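Local coordinates for uncharacterized protein (Pseudomonas syringae pv. tomato, PDB 3K4I) that is of unknown function but belongs to the aldolase/RraA family and assembles from three copies of an alpha/beta fold built round a mixed sheet, at residues N76-V81 with S85-S90; F107-G112 with I129-P134. All coordinates share one frame; numbering follows the deposited sequence.

Interaction 1 closes a short loop in the chain, bringing the 3-10 turn 76-80, with Val81 after it, back over strand 85-90. Interaction 2 comes later in the chain and joins the ends of helices 102-110 and 125-130, the helices of two successive beta-alpha-beta crossovers that link the parallel strands 85-90, 115-119 and 135-137. The two centres lie about 13 Å apart, and the contacts touch: the ring of Phe107 packs against Ile78 and Asp79 of the turn. Helix 102-110 thus meets the turn of interaction 1 as well as the tyrosine of interaction 2. Both belong to the aldolase/RraA part of the chain, and both have residues that reach a second subunit.

Interaction 1: N76-V81 with S85-S90; sequences NYIDQV and SVIVSS
Ile87, near the middle of strand 85-90, is met by three side chains of segment 76-81, a compact example of a 3-10 turn laid over a strand through its apolar residues. Tyr77 comes from the opposite direction to Ile87. With chi1 at 70°, its CG sits between the backbone N and the carbonyl carbon, which sends the ring out toward the strand. Ile87 CD1 lies at the ring edge, near its plane, 4.1 Å from Tyr77 CE2, while the other branch of Ile87 places CG2 3.6 Å from Tyr77 OH. Ile78 crosses Ile87 at about a right angle, and the two side chains meet through their terminal methyls, Ile78 CD1 to Ile87 CD1, at 3.9 Å. Val81 crosses it similarly: CG2 approaches Ile87 CD1, and CG1, held anti to the backbone N (chi1 -178°), reaches Ile87 CG1. The same Val81 CG1 presses on Ser85 CB at 3.4 Å, tighter than usual for two carbons. The hydroxyl of Ser85 is hydrogen-bonded to the carbonyl of Pro82, in the link between the segments.

The polar end of the contact relies on water. Tyr77 OH and Ser89 OG stand 3.8 Å apart, and a single water bridges them, 2.6 Å from Tyr77 OH and 2.8 Å from Ser89 OG. Two buried hydroxyls thereby gain a shared partner. Within the turn, Val81 N bonds to Ile78 O, and Asp79 accepts hydrogen bonds from the backbone of Leu213 and Glu214 of the second subunit.

Strand 85-90 runs in the mixed sheet between the parallel strands 53-63 and 115-119. The turn packs over this sheet, with Tyr77 also touching Val60, Leu151 and Val154, and Ile78 resting on Met104 and Phe107 of helix 102-110.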
loop_
_atom_site.group_PDB
_atom_site.type_symbol
_atom_site.label_atom_id
_atom_site.label_comp_id
_atom_site.label_asym_id
_atom_site.label_seq_id
_atom_site.Cartn_x
_atom_site.Cartn_y
_atom_site.Cartn_z
ATOM N N ASN C 76 -11.086 -21.096 -14.830
ATOM C CA ASN C 76 -12.037 -22.208 -15.009
ATOM C C ASN C 76 -12.563 -22.924 -13.746
ATOM O O ASN C 76 -13.747 -23.305 -13.709
ATOM C CB ASN C 76 -11.479 -23.232 -16.001
ATOM C CG ASN C 76 -10.086 -23.674 -15.651
ATOM O OD1 ASN C 76 -9.845 -24.177 -14.558
ATOM N ND2 ASN C 76 -9.153 -23.485 -16.579
ATOM N N TYR C 77 -11.720 -23.072 -12.714
ATOM C CA TYR C 77 -12.127 -23.724 -11.463
ATOM C C TYR C 77 -13.282 -23.027 -10.760
ATOM O O TYR C 77 -13.885 -23.607 -9.861
ATOM C CB TYR C 77 -10.985 -23.773 -10.445
ATOM C CG TYR C 77 -10.594 -22.409 -9.843
ATOM C CD1 TYR C 77 -9.570 -21.642 -10.399
ATOM C CD2 TYR C 77 -11.255 -21.894 -8.711
ATOM C CE1 TYR C 77 -9.212 -20.391 -9.856
ATOM C CE2 TYR C 77 -10.912 -20.655 -8.171
ATOM C CZ TYR C 77 -9.885 -19.909 -8.736
ATOM O OH TYR C 77 -9.540 -18.681 -8.192
ATOM N N ILE C 78 -13.512 -21.765 -11.103
ATOM C CA ILE C 78 -14.399 -20.940 -10.291
ATOM C C ILE C 78 -15.840 -21.430 -10.325
ATOM O O ILE C 78 -16.575 -21.215 -9.359
ATOM C CB ILE C 78 -14.301 -19.435 -10.640
ATOM C CG1 ILE C 78 -14.670 -18.599 -9.403
ATOM C CG2 ILE C 78 -14.998 -19.129 -11.966
ATOM C CD1 ILE C 78 -14.290 -17.146 -9.437
ATOM N N ASP C 79 -16.250 -22.086 -11.416
ATOM C CA ASP C 79 -17.601 -22.698 -11.452
ATOM C C ASP C 79 -17.852 -23.719 -10.340
ATOM O O ASP C 79 -19.003 -24.066 -10.067
ATOM C CB ASP C 79 -17.839 -23.388 -12.805
ATOM C CG ASP C 79 -18.192 -22.408 -13.907
ATOM O OD1 ASP C 79 -18.885 -21.407 -13.618
ATOM O OD2 ASP C 79 -17.799 -22.659 -15.074
ATOM N N GLN C 80 -16.784 -24.230 -9.741
ATOM C CA GLN C 80 -16.860 -25.253 -8.697
ATOM C C GLN C 80 -17.045 -24.691 -7.279
ATOM O O GLN C 80 -17.344 -25.446 -6.359
ATOM C CB GLN C 80 -15.573 -26.100 -8.717
ATOM C CG GLN C 80 -15.196 -26.644 -10.077
ATOM C CD GLN C 80 -14.304 -27.877 -9.984
ATOM O OE1 GLN C 80 -14.403 -28.793 -10.823
ATOM N NE2 GLN C 80 -13.481 -27.949 -8.944
ATOM N N VAL C 81 -16.818 -23.384 -7.103
ATOM C CA VAL C 81 -16.700 -22.779 -5.783
ATOM C C VAL C 81 -18.097 -22.544 -5.178
ATOM O O VAL C 81 -18.913 -21.885 -5.799
ATOM C CB VAL C 81 -15.927 -21.438 -5.861
ATOM C CG1 VAL C 81 -15.748 -20.809 -4.481
ATOM C CG2 VAL C 81 -14.565 -21.621 -6.574
ATOM N N SER C 85 -18.008 -19.195 0.095
ATOM C CA SER C 85 -16.558 -19.463 0.102
ATOM C C SER C 85 -15.746 -18.198 0.130
ATOM O O SER C 85 -16.156 -17.180 -0.424
ATOM C CB SER C 85 -16.159 -20.231 -1.142
ATOM O OG SER C 85 -16.763 -21.508 -1.171
ATOM N N VAL C 86 -14.561 -18.280 0.747
ATOM C CA VAL C 86 -13.473 -17.335 0.479
ATOM C C VAL C 86 -12.418 -18.138 -0.299
ATOM O O VAL C 86 -11.974 -19.142 0.188
ATOM C CB VAL C 86 -12.875 -16.821 1.803
ATOM C CG1 VAL C 86 -11.581 -16.056 1.589
ATOM C CG2 VAL C 86 -13.907 -15.938 2.557
ATOM N N ILE C 87 -12.035 -17.681 -1.494
ATOM C CA ILE C 87 -11.101 -18.401 -2.344
ATOM C C ILE C 87 -9.712 -18.051 -1.824
ATOM O O ILE C 87 -9.438 -16.881 -1.585
ATOM C CB ILE C 87 -11.261 -17.966 -3.825
ATOM C CG1 ILE C 87 -12.572 -18.518 -4.406
ATOM C CG2 ILE C 87 -10.002 -18.438 -4.658
ATOM C CD1 ILE C 87 -13.000 -17.972 -5.826
ATOM N N VAL C 88 -8.868 -19.063 -1.618
ATOM C CA VAL C 88 -7.511 -18.825 -1.111
ATOM C C VAL C 88 -6.616 -19.433 -2.149
ATOM O O VAL C 88 -6.637 -20.645 -2.324
ATOM C CB VAL C 88 -7.251 -19.458 0.263
ATOM C CG1 VAL C 88 -5.787 -19.185 0.723
ATOM C CG2 VAL C 88 -8.251 -18.923 1.290
ATOM N N SER C 89 -5.852 -18.577 -2.843
ATOM C CA SER C 89 -5.094 -18.970 -4.018
ATOM C C SER C 89 -3.632 -18.834 -3.744
ATOM O O SER C 89 -3.182 -17.777 -3.268
ATOM C CB SER C 89 -5.457 -18.099 -5.225
ATOM O OG SER C 89 -6.747 -18.434 -5.697
ATOM N N SER C 90 -2.897 -19.881 -4.050
ATOM C CA SER C 90 -1.440 -19.868 -3.793
ATOM C C SER C 90 -0.656 -20.046 -5.079
ATOM O O SER C 90 -0.796 -21.048 -5.775
ATOM C CB SER C 90 -1.071 -20.877 -2.692
ATOM O OG SER C 90 0.307 -20.750 -2.339
HETATM O O HOH W 1 -7.132 -17.873 -8.462
#

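Interaction 2: F107-G112 with I129-P134; sequences FALANG and INCNYP
Two successive beta-alpha-beta crossovers meet where Ala108 and Leu109, at the end of helix 102-110, pack on Tyr133, just past helix 125-130. The Schellman motif that closes helix 125-130, with Asn132 at positive phi, turns the chain toward this tyrosine. At a chi1 of -180° the side chain of Tyr133 is fully extended from the backbone N, carrying the ring toward helix 102-110. Ala108 CB meets the hydroxyl end of the ring obliquely, 3.5 Å from Tyr133 CE1 and 3.6 Å from Tyr133 OH. Leu109 slides past the tyrosine in the opposite direction and forks between two neighbours. One methyl, CD2, touches Tyr133 CD1 at 3.7 Å, also obliquely; the other, CD1, lies 4.0 Å from Cys131 CB and close to the Cys131 carbonyl oxygen.

Within the end of helix 102-110, Asn111 ND2 donates to Phe107 O over 2.8 Å in a nearly straight bond (171°), and Ala110 N reaches the same oxygen from the opposite face of the carbonyl plane. ND2 also stands over the centre of the Phe107 ring, 3.3 Å above its plane.

Phe107 and Ala110 pack on Ile207 of the second subunit. Cys131 rests on Thr105 and His106 of helix 102-110, while Tyr133 OH bonds to Thr116 OG1 of strand 115-119, tying the ring to the sheet.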
loop_
_atom_site.group_PDB
_atom_site.type_symbol
_atom_site.label_atom_id
_atom_site.label_comp_id
_atom_site.label_asym_id
_atom_site.label_seq_id
_atom_site.Cartn_x
_atom_site.Cartn_y
_atom_site.Cartn_z
ATOM N N PHE C 107 -17.700 -12.686 -11.571
ATOM C CA PHE C 107 -18.252 -14.009 -11.264
ATOM C C PHE C 107 -18.518 -14.167 -9.760
ATOM O O PHE C 107 -19.631 -14.590 -9.354
ATOM C CB PHE C 107 -17.336 -15.128 -11.756
ATOM C CG PHE C 107 -17.938 -16.491 -11.572
ATOM C CD1 PHE C 107 -18.654 -17.078 -12.609
ATOM C CD2 PHE C 107 -17.850 -17.148 -10.352
ATOM C CE1 PHE C 107 -19.270 -18.323 -12.444
ATOM C CE2 PHE C 107 -18.455 -18.396 -10.170
ATOM C CZ PHE C 107 -19.130 -18.998 -11.220
ATOM N N ALA C 108 -17.514 -13.826 -8.946
ATOM C CA ALA C 108 -17.634 -13.917 -7.476
ATOM C C ALA C 108 -18.886 -13.179 -6.986
ATOM O O ALA C 108 -19.641 -13.697 -6.138
ATOM C CB ALA C 108 -16.414 -13.340 -6.821
ATOM N N LEU C 109 -19.057 -11.958 -7.478
ATOM C CA LEU C 109 -20.195 -11.117 -7.071
ATOM C C LEU C 109 -21.538 -11.679 -7.491
ATOM O O LEU C 109 -22.578 -11.353 -6.894
ATOM C CB LEU C 109 -20.042 -9.698 -7.611
ATOM C CG LEU C 109 -19.175 -8.715 -6.813
ATOM C CD1 LEU C 109 -19.824 -7.334 -6.956
ATOM C CD2 LEU C 109 -19.003 -9.114 -5.324
ATOM N N ALA C 110 -21.542 -12.485 -8.542
ATOM C CA ALA C 110 -22.799 -13.068 -9.037
ATOM C C ALA C 110 -23.086 -14.454 -8.428
ATOM O O ALA C 110 -24.184 -14.997 -8.589
ATOM C CB ALA C 110 -22.747 -13.153 -10.577
ATOM N N ASN C 111 -22.090 -15.024 -7.743
ATOM C CA ASN C 111 -22.170 -16.418 -7.277
ATOM C C ASN C 111 -21.890 -16.664 -5.790
ATOM O O ASN C 111 -21.543 -17.778 -5.382
ATOM C CB ASN C 111 -21.316 -17.320 -8.182
ATOM C CG ASN C 111 -21.872 -17.381 -9.599
ATOM O OD1 ASN C 111 -22.718 -18.219 -9.905
ATOM N ND2 ASN C 111 -21.466 -16.430 -10.443
ATOM N N GLY C 112 -22.046 -15.611 -4.991
ATOM C CA GLY C 112 -22.039 -15.727 -3.544
ATOM C C GLY C 112 -20.662 -15.983 -2.963
ATOM O O GLY C 112 -20.537 -16.400 -1.820
ATOM N N ILE C 129 -11.972 -2.619 -6.918
ATOM C CA ILE C 129 -12.348 -1.466 -6.099
ATOM C C ILE C 129 -13.765 -0.989 -6.426
ATOM O O ILE C 129 -14.565 -0.756 -5.514
ATOM C CB ILE C 129 -11.346 -0.275 -6.223
ATOM C CG1 ILE C 129 -9.960 -0.689 -5.710
ATOM C CG2 ILE C 129 -11.833 0.944 -5.420
ATOM C CD1 ILE C 129 -8.862 0.348 -6.013
ATOM N N ASN C 130 -14.066 -0.856 -7.720
ATOM C CA ASN C 130 -15.374 -0.363 -8.151
ATOM C C ASN C 130 -16.498 -1.273 -7.683
ATOM O O ASN C 130 -17.590 -0.794 -7.339
ATOM C CB ASN C 130 -15.433 -0.202 -9.669
ATOM C CG ASN C 130 -16.706 0.475 -10.120
ATOM O OD1 ASN C 130 -17.019 1.577 -9.668
ATOM N ND2 ASN C 130 -17.455 -0.183 -10.997
ATOM N N CYS C 131 -16.211 -2.572 -7.656
ATOM C CA CYS C 131 -17.139 -3.616 -7.211
ATOM C C CYS C 131 -17.165 -3.787 -5.698
ATOM O O CYS C 131 -17.969 -4.570 -5.182
ATOM C CB CYS C 131 -16.777 -4.961 -7.837
ATOM S SG CYS C 131 -17.184 -5.036 -9.591
ATOM N N ASN C 132 -16.251 -3.108 -5.013
ATOM C CA ASN C 132 -16.085 -3.225 -3.547
ATOM C C ASN C 132 -15.905 -4.685 -3.107
ATOM O O ASN C 132 -16.486 -5.123 -2.104
ATOM C CB ASN C 132 -17.277 -2.599 -2.799
ATOM C CG ASN C 132 -16.942 -2.246 -1.328
ATOM O OD1 ASN C 132 -17.723 -2.534 -0.405
ATOM N ND2 ASN C 132 -15.796 -1.636 -1.119
ATOM N N TYR C 133 -15.108 -5.426 -3.867
ATOM C CA TYR C 133 -14.912 -6.856 -3.633
ATOM C C TYR C 133 -13.731 -7.065 -2.672
ATOM O O TYR C 133 -12.666 -6.477 -2.861
ATOM C CB TYR C 133 -14.625 -7.583 -4.943
ATOM C CG TYR C 133 -14.417 -9.070 -4.738
ATOM C CD1 TYR C 133 -15.502 -9.888 -4.391
ATOM C CD2 TYR C 133 -13.160 -9.670 -4.915
ATOM C CE1 TYR C 133 -15.359 -11.234 -4.191
ATOM C CE2 TYR C 133 -13.003 -11.055 -4.721
ATOM C CZ TYR C 133 -14.123 -11.829 -4.363
ATOM O OH TYR C 133 -14.000 -13.190 -4.168
ATOM N N PRO C 134 -13.911 -7.902 -1.636
ATOM C CA PRO C 134 -12.848 -8.072 -0.666
ATOM C C PRO C 134 -11.661 -8.905 -1.192
ATOM O O PRO C 134 -11.688 -10.135 -1.175
ATOM C CB PRO C 134 -13.559 -8.744 0.519
ATOM C CG PRO C 134 -15.056 -8.374 0.314
ATOM C CD PRO C 134 -15.169 -8.533 -1.172
#